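Local coordinates for protein beta-lactamase (Francisella tularensis subsp. tularensis, PDB 3P09) that probably hydrolyses the amide bond of beta-lactam antibiotics to give substituted beta-amino acids, as a class A beta-lactamase, at residues 56-61 / 260-265. Sequence-based numbering, arbitrary orientation.
Sequences ESYHFP and TNPNDK
Phe60 and Thr260 form the nearest backbone pair, their CA atoms 6.5 Å apart, where residues 56-61 run into the short strand 60-61 and residues 260-265 leave the end of strand 253-260. The second segment then bends through a type I turn, Asn261 to Asp264, which also holds an Asx turn, Asn263 N to Asn261 OD1 at 3.0 Å.

Thr260 points its side chain at the other segment and splits it between two partners. Its CG2 meets the Phe60 ring obliquely, 3.5 Å from CD2, while OG1 lies 3.7 Å from Pro61 CD. A chi1 of -167° sets OG1 opposite the backbone N and leaves CG2 to approach Phe60 CD2 and CE2 at a slant. Tyr58 CD1 lies 3.5 Å above one face of Phe60, offset toward its rim. From there the Tyr58 ring extends until OH is 3.8 Å from Pro262 CG.

The contact is thus small (190 Å²) and van der Waals, partly of hydroxyl oxygens against proline carbons. Pro61 also touches Cys233, half of the Cys63-Cys233 disulfide. Thr260 OG1 is satisfied by Tyr236 O, and Pro61 O accepts a hydrogen bond from Asn240 ND2; with these polar anchors outside, packing alone joins the two segments directly.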
loop_
_atom_site.group_PDB
_atom_site.type_symbol
_atom_site.label_atom_id
_atom_site.label_comp_id
_atom_site.label_asym_id
_atom_site.label_seq_id
_atom_site.Cartn_x
_atom_site.Cartn_y
_atom_site.Cartn_z
ATOM N N GLU A 56 -12.794 7.360 7.661
ATOM C CA GLU A 56 -11.395 7.625 7.342
ATOM C C GLU A 56 -10.469 7.492 8.553
ATOM O O GLU A 56 -9.250 7.479 8.401
ATOM C CB GLU A 56 -11.224 9.002 6.691
ATOM C CG GLU A 56 -11.385 10.179 7.632
ATOM C CD GLU A 56 -12.835 10.575 7.852
ATOM O OE1 GLU A 56 -13.739 9.840 7.401
ATOM O OE2 GLU A 56 -13.074 11.634 8.468
ATOM N N SER A 57 -11.048 7.389 9.749
ATOM C CA SER A 57 -10.266 7.231 10.974
ATOM C C SER A 57 -10.488 5.882 11.639
ATOM O O SER A 57 -10.078 5.671 12.771
ATOM C CB SER A 57 -10.606 8.342 11.968
ATOM O OG SER A 57 -10.024 9.566 11.576
ATOM N N TYR A 58 -11.171 4.983 10.945
ATOM C CA TYR A 58 -11.331 3.609 11.409
ATOM C C TYR A 58 -10.027 2.855 11.116
ATOM O O TYR A 58 -9.382 3.111 10.098
ATOM C CB TYR A 58 -12.476 2.948 10.654
ATOM C CG TYR A 58 -12.961 1.640 11.247
ATOM C CD1 TYR A 58 -12.463 0.419 10.797
ATOM C CD2 TYR A 58 -13.936 1.627 12.246
ATOM C CE1 TYR A 58 -12.925 -0.776 11.328
ATOM C CE2 TYR A 58 -14.396 0.440 12.787
ATOM C CZ TYR A 58 -13.886 -0.756 12.325
ATOM O OH TYR A 58 -14.343 -1.939 12.855
ATOM N N HIS A 59 -9.644 1.936 11.999
ATOM C CA HIS A 59 -8.403 1.181 11.806
ATOM C C HIS A 59 -8.667 -0.166 11.129
ATOM O O HIS A 59 -9.547 -0.927 11.547
ATOM C CB HIS A 59 -7.674 0.967 13.143
ATOM C CG HIS A 59 -7.039 2.206 13.697
ATOM N ND1 HIS A 59 -5.674 2.395 13.720
ATOM C CD2 HIS A 59 -7.580 3.307 14.271
ATOM C CE1 HIS A 59 -5.402 3.563 14.273
ATOM N NE2 HIS A 59 -6.542 4.138 14.614
ATOM N N PHE A 60 -7.883 -0.437 10.086
ATOM C CA PHE A 60 -7.995 -1.614 9.243
ATOM C C PHE A 60 -6.647 -2.346 9.216
ATOM O O PHE A 60 -5.595 -1.722 9.226
ATOM C CB PHE A 60 -8.275 -1.187 7.789
ATOM C CG PHE A 60 -9.630 -0.550 7.569
ATOM C CD1 PHE A 60 -9.847 0.787 7.883
ATOM C CD2 PHE A 60 -10.672 -1.289 7.022
ATOM C CE1 PHE A 60 -11.081 1.378 7.669
ATOM C CE2 PHE A 60 -11.922 -0.713 6.805
ATOM C CZ PHE A 60 -12.131 0.623 7.131
ATOM N N PRO A 61 -6.675 -3.679 9.119
ATOM C CA PRO A 61 -5.419 -4.405 8.860
ATOM C C PRO A 61 -4.671 -3.772 7.676
ATOM O O PRO A 61 -5.282 -3.532 6.635
ATOM C CB PRO A 61 -5.901 -5.808 8.468
ATOM C CG PRO A 61 -7.226 -5.954 9.202
ATOM C CD PRO A 61 -7.852 -4.564 9.161
ATOM N N THR A 260 -12.531 -4.421 5.598
ATOM C CA THR A 260 -12.360 -5.539 6.514
ATOM C C THR A 260 -13.695 -5.919 7.137
ATOM O O THR A 260 -14.606 -5.089 7.245
ATOM C CB THR A 260 -11.309 -5.220 7.619
ATOM O OG1 THR A 260 -10.936 -6.422 8.302
ATOM C CG2 THR A 260 -11.848 -4.216 8.614
ATOM N N ASN A 261 -13.820 -7.185 7.512
ATOM C CA ASN A 261 -14.980 -7.652 8.272
ATOM C C ASN A 261 -14.452 -8.121 9.612
ATOM O O ASN A 261 -13.998 -9.252 9.743
ATOM C CB ASN A 261 -15.691 -8.796 7.523
ATOM C CG ASN A 261 -16.919 -9.322 8.260
ATOM O OD1 ASN A 261 -17.170 -8.978 9.419
ATOM N ND2 ASN A 261 -17.682 -10.189 7.584
ATOM N N PRO A 262 -14.489 -7.237 10.615
ATOM C CA PRO A 262 -13.889 -7.576 11.901
ATOM C C PRO A 262 -14.686 -8.654 12.629
ATOM O O PRO A 262 -14.206 -9.158 13.645
ATOM C CB PRO A 262 -13.958 -6.259 12.667
ATOM C CG PRO A 262 -15.157 -5.577 12.108
ATOM C CD PRO A 262 -15.249 -5.974 10.668
ATOM N N ASN A 263 -15.858 -9.020 12.111
ATOM C CA ASN A 263 -16.708 -10.011 12.779
ATOM C C ASN A 263 -16.544 -11.437 12.280
ATOM O O ASN A 263 -17.216 -12.350 12.762
ATOM C CB ASN A 263 -18.183 -9.618 12.682
ATOM C CG ASN A 263 -18.455 -8.261 13.279
ATOM O OD1 ASN A 263 -18.347 -8.073 14.490
ATOM N ND2 ASN A 263 -18.799 -7.297 12.429
ATOM N N ASP A 264 -15.661 -11.635 11.308
ATOM C CA ASP A 264 -15.512 -12.950 10.703
ATOM C C ASP A 264 -14.066 -13.207 10.301
ATOM O O ASP A 264 -13.634 -12.825 9.210
ATOM C CB ASP A 264 -16.424 -13.064 9.483
ATOM C CG ASP A 264 -16.640 -14.500 9.047
ATOM O OD1 ASP A 264 -15.851 -15.377 9.463
ATOM O OD2 ASP A 264 -17.601 -14.752 8.283
ATOM N N LYS A 265 -13.314 -13.850 11.187
ATOM C CA LYS A 265 -11.899 -14.085 10.929
ATOM C C LYS A 265 -11.686 -14.853 9.641
ATOM O O LYS A 265 -10.733 -14.598 8.897
ATOM C CB LYS A 265 -11.248 -14.839 12.088
ATOM C CG LYS A 265 -9.750 -14.995 11.920
ATOM C CD LYS A 265 -9.107 -15.582 13.176
ATOM C CE LYS A 265 -7.590 -15.554 13.064
ATOM N NZ LYS A 265 -6.938 -16.054 14.299
#